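Local atomic coordinates of BauA (Acinetobacter baumannii, PDB entry 6HCP), a protein that acts as an outer-membrane, TonB-dependent receptor that takes up ferric preacinetobactin, an iron-carrying siderophore complex. Residues A[303-308]-A[347-352]. Residues are numbered along the deposited sequence; the frame is centred on the assembly and turned at random.
Sequences MAYAAY and SADAGF. With C8E ((hydroxyethyloxy)tri(ethyloxy)octane), chain B.
The ring of Tyr-305 lies with one face against the backbone of Gly-351: the amide N sits 3.6 Å above the plane of the Tyr-305 ring, over its centre, and Gly-351 CA makes a CH-pi contact with the same ring. With CG held between the backbone N and the carbonyl carbon (chi1 75°), the ring folds across the neighbouring strand and lies over Gly-351, which has no side chain. At the ring's edge stands the carboxylate of Asp-349, its plane turned 74° from that of the ring. Tyr-305 OH donates to Asp-349 OD1 at 3.0 Å, meeting it on the syn side but 33° out of the carboxylate plane. Asn-368 ND2, on the next strand, also bonds this oxygen, so two donors grip OD1.

On the opposite sheet face, Phe-352 offers CE1 to Ala-304 CB at 3.7 Å, while its CE2 lies 3.5 Å from C10 of the bound detergent. Ala-306 CB and Ala-350 CB meet here, and Ala-348 CB approaches the edge of the Tyr-308 ring.

Within the sheet, Tyr-305 pairs with Gly-351 through two backbone bonds, and Ala-307 with Asp-349 through two more; the shortest joins Ala-307 N to Asp-349 O at 2.7 Å. The two strands run antiparallel. Ser-347 OG, on the same face as Tyr-305 and Asp-349, hydrogen-bonds Phe-122 O of the plug, so that face looks into the lumen; the detergent on the other is consistent with a side turned to the membrane, the alternation of a transmembrane beta-barrel wall in TonB-dependent receptors.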
ATOM      1  N   MET A 303      52.188  17.573 -21.298  1.00 33.76           N
ATOM      2  CA  MET A 303      50.973  17.680 -22.094  1.00 37.19           C
ATOM      3  C   MET A 303      50.310  19.030 -21.816  1.00 31.49           C
ATOM      4  O   MET A 303      50.465  19.590 -20.738  1.00 35.53           O
ATOM      5  CB  MET A 303      50.013  16.523 -21.774  1.00 35.67           C
ATOM      6  CG  MET A 303      49.265  16.686 -20.470  1.00 60.72           C
ATOM      7  SD  MET A 303      47.482  16.913 -20.728  1.00 80.34           S
ATOM      8  CE  MET A 303      47.111  15.353 -21.522  1.00 35.58           C
ATOM      9  N   ALA A 304      49.624  19.563 -22.825  1.00 32.36           N
ATOM     10  CA  ALA A 304      48.802  20.744 -22.670  1.00 34.98           C
ATOM     11  C   ALA A 304      47.334  20.337 -22.799  1.00 36.82           C
ATOM     12  O   ALA A 304      47.007  19.397 -23.527  1.00 36.19           O
ATOM     13  CB  ALA A 304      49.155  21.791 -23.692  1.00 35.40           C
ATOM     14  N   TYR A 305      46.460  21.164 -22.224  1.00 36.08           N
ATOM     15  CA  TYR A 305      45.029  20.999 -22.390  1.00 34.86           C
ATOM     16  C   TYR A 305      44.364  22.371 -22.354  1.00 33.87           C
ATOM     17  O   TYR A 305      44.893  23.322 -21.788  1.00 31.10           O
ATOM     18  CB  TYR A 305      44.466  20.064 -21.317  1.00 32.80           C
ATOM     19  CG  TYR A 305      44.350  20.695 -19.947  1.00 33.14           C
ATOM     20  CD1 TYR A 305      43.211  21.388 -19.579  1.00 34.38           C
ATOM     21  CD2 TYR A 305      45.363  20.588 -19.015  1.00 36.44           C
ATOM     22  CE1 TYR A 305      43.106  22.001 -18.342  1.00 34.57           C
ATOM     23  CE2 TYR A 305      45.260  21.163 -17.756  1.00 37.63           C
ATOM     24  CZ  TYR A 305      44.119  21.866 -17.416  1.00 34.61           C
ATOM     25  OH  TYR A 305      43.996  22.444 -16.186  1.00 40.10           O
ATOM     26  N   ALA A 306      43.210  22.452 -23.015  1.00 33.20           N
ATOM     27  CA  ALA A 306      42.375  23.618 -22.947  1.00 36.01           C
ATOM     28  C   ALA A 306      40.916  23.173 -23.003  1.00 40.14           C
ATOM     29  O   ALA A 306      40.564  22.267 -23.777  1.00 32.77           O
ATOM     30  CB  ALA A 306      42.704  24.561 -24.072  1.00 36.51           C
ATOM     31  N   ALA A 307      40.084  23.866 -22.227  1.00 32.93           N
ATOM     32  CA  ALA A 307      38.623  23.663 -22.208  1.00 32.93           C
ATOM     33  C   ALA A 307      37.945  25.030 -22.241  1.00 32.99           C
ATOM     34  O   ALA A 307      38.400  25.969 -21.604  1.00 33.60           O
ATOM     35  CB  ALA A 307      38.237  22.883 -20.976  1.00 30.15           C
ATOM     36  N   TYR A 308      36.921  25.149 -23.086  1.00 28.41           N
ATOM     37  CA  TYR A 308      36.103  26.303 -23.193  1.00 29.82           C
ATOM     38  C   TYR A 308      34.643  25.854 -23.262  1.00 29.93           C
ATOM     39  O   TYR A 308      34.313  24.902 -23.973  1.00 32.35           O
ATOM     40  CB  TYR A 308      36.429  27.117 -24.452  1.00 36.41           C
ATOM     41  CG  TYR A 308      35.527  28.311 -24.644  1.00 43.21           C
ATOM     42  CD1 TYR A 308      35.704  29.461 -23.882  1.00 48.73           C
ATOM     43  CD2 TYR A 308      34.415  28.252 -25.473  1.00 47.07           C
ATOM     44  CE1 TYR A 308      34.851  30.549 -24.004  1.00 46.22           C
ATOM     45  CE2 TYR A 308      33.550  29.331 -25.605  1.00 43.99           C
ATOM     46  CZ  TYR A 308      33.774  30.485 -24.870  1.00 49.19           C
ATOM     47  OH  TYR A 308      32.917  31.541 -24.938  1.00 54.95           O
ATOM     48  N   SER A 347      33.107  30.053 -19.732  1.00 25.85           N
ATOM     49  CA  SER A 347      34.076  29.528 -18.815  1.00 28.43           C
ATOM     50  C   SER A 347      35.219  28.858 -19.578  1.00 26.93           C
ATOM     51  O   SER A 347      35.069  28.357 -20.691  1.00 29.92           O
ATOM     52  CB  SER A 347      33.438  28.578 -17.814  1.00 33.30           C
ATOM     53  OG  SER A 347      32.791  27.547 -18.497  1.00 42.46           O
ATOM     54  N   ALA A 348      36.377  28.823 -18.932  1.00 28.14           N
ATOM     55  CA  ALA A 348      37.566  28.267 -19.563  1.00 28.86           C
ATOM     56  C   ALA A 348      38.504  27.753 -18.487  1.00 28.39           C
ATOM     57  O   ALA A 348      38.551  28.295 -17.375  1.00 27.49           O
ATOM     58  CB  ALA A 348      38.222  29.323 -20.435  1.00 32.99           C
ATOM     59  N   ASP A 349      39.319  26.774 -18.877  1.00 26.87           N
ATOM     60  CA  ASP A 349      40.315  26.161 -18.029  1.00 29.80           C
ATOM     61  C   ASP A 349      41.377  25.571 -18.957  1.00 36.50           C
ATOM     62  O   ASP A 349      41.034  24.733 -19.817  1.00 35.43           O
ATOM     63  CB  ASP A 349      39.676  25.075 -17.159  1.00 31.90           C
ATOM     64  CG  ASP A 349      40.629  24.308 -16.261  1.00 38.68           C
ATOM     65  OD1 ASP A 349      41.851  24.570 -16.317  1.00 37.10           O
ATOM     66  OD2 ASP A 349      40.136  23.449 -15.494  1.00 38.70           O
ATOM     67  N   ALA A 350      42.602  26.095 -18.867  1.00 31.73           N
ATOM     68  CA  ALA A 350      43.720  25.652 -19.717  1.00 32.42           C
ATOM     69  C   ALA A 350      44.975  25.505 -18.863  1.00 30.11           C
ATOM     70  O   ALA A 350      45.172  26.231 -17.892  1.00 32.10           O
ATOM     71  CB  ALA A 350      43.932  26.634 -20.843  1.00 33.83           C
ATOM     72  N   GLY A 351      45.837  24.554 -19.233  1.00 30.87           N
ATOM     73  CA  GLY A 351      47.044  24.359 -18.483  1.00 33.67           C
ATOM     74  C   GLY A 351      47.973  23.331 -19.102  1.00 29.77           C
ATOM     75  O   GLY A 351      47.815  22.922 -20.248  1.00 29.66           O
ATOM     76  N   PHE A 352      48.932  22.926 -18.278  1.00 29.03           N
ATOM     77  CA  PHE A 352      49.918  21.958 -18.608  1.00 32.84           C
ATOM     78  C   PHE A 352      49.964  20.950 -17.473  1.00 32.74           C
ATOM     79  O   PHE A 352      49.803  21.314 -16.308  1.00 32.05           O
ATOM     80  CB  PHE A 352      51.298  22.606 -18.767  1.00 31.38           C
ATOM     81  CG  PHE A 352      51.412  23.542 -19.945  1.00 34.38           C
ATOM     82  CD1 PHE A 352      51.751  23.066 -21.201  1.00 43.52           C
ATOM     83  CD2 PHE A 352      51.148  24.891 -19.804  1.00 43.00           C
ATOM     84  CE1 PHE A 352      51.828  23.922 -22.292  1.00 40.85           C
ATOM     85  CE2 PHE A 352      51.203  25.741 -20.899  1.00 44.69           C
ATOM     86  CZ  PHE A 352      51.507  25.248 -22.145  1.00 38.61           C
TER
HETATM   87  C1  C8E B 829      50.621  29.465 -11.767  1.00 48.93           C
HETATM   88  C2  C8E B 829      50.987  29.224 -13.212  1.00 52.16           C
HETATM   89  C3  C8E B 829      49.802  29.356 -14.160  1.00 53.07           C
HETATM   90  C4  C8E B 829      49.976  28.497 -15.419  1.00 60.96           C
HETATM   91  C5  C8E B 829      49.030  28.926 -16.540  1.00 54.26           C
HETATM   92  C6  C8E B 829      48.958  27.928 -17.678  1.00 47.32           C
HETATM   93  C7  C8E B 829      48.102  28.497 -18.806  1.00 53.96           C
HETATM   94  C8  C8E B 829      48.665  28.167 -20.183  1.00 67.37           C
HETATM   95  O9  C8E B 829      47.643  27.847 -21.135  1.00 71.65           O
HETATM   96  C10 C8E B 829      48.021  26.722 -21.935  1.00 58.61           C
HETATM   97  C11 C8E B 829      47.288  26.738 -23.257  1.00 62.25           C
HETATM   98  O12 C8E B 829      47.223  25.393 -23.700  1.00 64.56           O